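Local coordinates for protein ORF98 PTP-2 (Cydia pomonella granulosis virus, PDB 6I28) that probably acts as a dual-specificity phosphatase, removing phosphate from tyrosine and serine or threonine residues of proteins, perhaps MAP kinases, at residues Gln16-Gly21 / Val100-His105. Numbering follows the deposited sequence.
Sequences QDLFVG and VLIHCH
Asp17 O receives the backbone N of Val100, the first rung of a parallel beta ladder that five main-chain hydrogen bonds build along strands 18-21 and 100-103 and the residues at their ends. Phe19 is gripped at both ends: Phe19 N reaches Val100 O at 2.8 Å, nearly straight at 175°, and its O takes Ile102 N. Gly21 repeats the pattern two residues on, giving N-H to Ile102 O, with Gly21 O accepting Cys104 N at 3.2 Å, a longer bond. CA-H...O contacts supplement the ladder, as from Val20 CA to Ile102 O (3.3 Å).

The pairing joins two strands of the mixed sheet at the core of the dual-specificity phosphatase fold. The last residue of strand 100-103, His103, opens the sequence His-Cys-His-Ala-Gly-Val-Ser-Arg, the phosphate-binding-loop signature of cysteine phosphatases, in which Cys104 is by family analogy probably the nucleophile. A calcium ion lies close to its side chain.

Apolar contacts follow on both faces. Leu18, Val20, Val100 and Ile102 share the face that helices 82-95 and 110-123 pack against; there Leu18 CD2 bridges two neighbours, meeting Ile102 CD1 at 4.0 Å and flanking Val100 CB. On the other face Leu101, its CG swung away from the backbone N (chi1 166°), brings CD1 to 3.7 Å from Phe19 CB, while the Phe19 ring leads off to meet Phe33 at right angles.

Among polar side chains, His103 is held at both ring nitrogens. His103 ND1 donates to Cys104 O (3.0 Å) near the ring plane and NE2 bonds to Ser44 OG, two bonds that together fix the imidazole's rotation.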
# COMPACT_ATOMS: atom_id res chain seq x y z
N GLN A 16 -4.34 -2.12 12.23
CA GLN A 16 -3.55 -3.13 12.93
C GLN A 16 -2.63 -3.90 11.99
O GLN A 16 -1.70 -4.53 12.47
CB GLN A 16 -4.47 -4.09 13.68
CG GLN A 16 -4.78 -3.62 15.13
CD GLN A 16 -3.59 -2.92 15.88
OE1 GLN A 16 -3.72 -1.78 16.36
NE2 GLN A 16 -2.45 -3.60 15.95
N ASP A 17 -2.86 -3.84 10.68
CA ASP A 17 -2.09 -4.62 9.71
C ASP A 17 -1.11 -3.83 8.87
O ASP A 17 -0.19 -4.44 8.29
CB ASP A 17 -3.03 -5.33 8.70
CG ASP A 17 -4.08 -6.17 9.34
OD1 ASP A 17 -3.73 -6.93 10.29
OD2 ASP A 17 -5.31 -6.07 8.93
N LEU A 18 -1.28 -2.51 8.73
CA LEU A 18 -0.61 -1.73 7.70
C LEU A 18 0.03 -0.46 8.24
O LEU A 18 -0.59 0.25 9.05
CB LEU A 18 -1.61 -1.29 6.60
CG LEU A 18 -2.26 -2.35 5.75
CD1 LEU A 18 -3.21 -1.65 4.79
CD2 LEU A 18 -1.22 -3.23 5.00
N PHE A 19 1.26 -0.21 7.80
CA PHE A 19 1.96 1.08 7.82
C PHE A 19 2.13 1.62 6.40
O PHE A 19 2.29 0.86 5.44
CB PHE A 19 3.33 0.97 8.47
CG PHE A 19 3.31 0.53 9.89
CD1 PHE A 19 3.11 -0.79 10.24
CD2 PHE A 19 3.51 1.44 10.90
CE1 PHE A 19 3.11 -1.14 11.56
CE2 PHE A 19 3.50 1.06 12.21
CZ PHE A 19 3.29 -0.22 12.53
N VAL A 20 2.09 2.94 6.27
CA VAL A 20 2.41 3.63 5.02
C VAL A 20 3.47 4.71 5.28
O VAL A 20 3.38 5.47 6.25
CB VAL A 20 1.17 4.29 4.38
CG1 VAL A 20 1.63 5.14 3.23
CG2 VAL A 20 0.17 3.29 4.01
N GLY A 21 4.48 4.77 4.43
CA GLY A 21 5.50 5.79 4.59
C GLY A 21 6.29 6.02 3.33
O GLY A 21 5.95 5.52 2.25
N VAL A 100 2.53 -5.08 7.71
CA VAL A 100 3.20 -4.72 6.46
C VAL A 100 3.46 -3.22 6.44
O VAL A 100 2.55 -2.42 6.69
CB VAL A 100 2.36 -5.12 5.23
CG1 VAL A 100 3.11 -4.90 3.96
CG2 VAL A 100 1.94 -6.56 5.27
N LEU A 101 4.69 -2.84 6.10
CA LEU A 101 5.04 -1.47 5.76
C LEU A 101 5.00 -1.38 4.23
O LEU A 101 5.79 -2.03 3.55
CB LEU A 101 6.41 -1.06 6.29
CG LEU A 101 6.93 0.23 5.65
CD1 LEU A 101 5.95 1.45 5.95
CD2 LEU A 101 8.37 0.55 6.07
N ILE A 102 4.11 -0.56 3.70
CA ILE A 102 4.07 -0.22 2.27
C ILE A 102 4.68 1.18 2.11
O ILE A 102 4.27 2.16 2.75
CB ILE A 102 2.65 -0.22 1.70
CG1 ILE A 102 1.90 -1.54 1.93
CG2 ILE A 102 2.71 0.09 0.17
CD1 ILE A 102 0.38 -1.32 1.85
N HIS A 103 5.72 1.30 1.31
CA HIS A 103 6.39 2.58 1.18
C HIS A 103 6.71 2.90 -0.28
O HIS A 103 6.94 2.02 -1.12
CB HIS A 103 7.70 2.64 1.99
CG HIS A 103 8.91 2.05 1.31
ND1 HIS A 103 9.78 2.78 0.52
CD2 HIS A 103 9.39 0.78 1.30
CE1 HIS A 103 10.74 1.99 0.07
NE2 HIS A 103 10.52 0.77 0.52
N CYS A 104 6.78 4.19 -0.56
CA CYS A 104 7.31 4.74 -1.80
C CYS A 104 8.36 5.77 -1.42
O CYS A 104 9.22 5.50 -0.56
CB CYS A 104 6.18 5.28 -2.68
SG CYS A 104 5.02 6.44 -1.95
N HIS A 105 8.35 6.94 -2.05
CA HIS A 105 9.30 7.99 -1.68
C HIS A 105 8.72 9.01 -0.71
O HIS A 105 9.39 9.41 0.23
CB HIS A 105 9.82 8.68 -2.95
CG HIS A 105 10.92 7.92 -3.62
ND1 HIS A 105 12.01 7.43 -2.93
CD2 HIS A 105 11.08 7.51 -4.89
CE1 HIS A 105 12.81 6.79 -3.76
NE2 HIS A 105 12.27 6.82 -4.96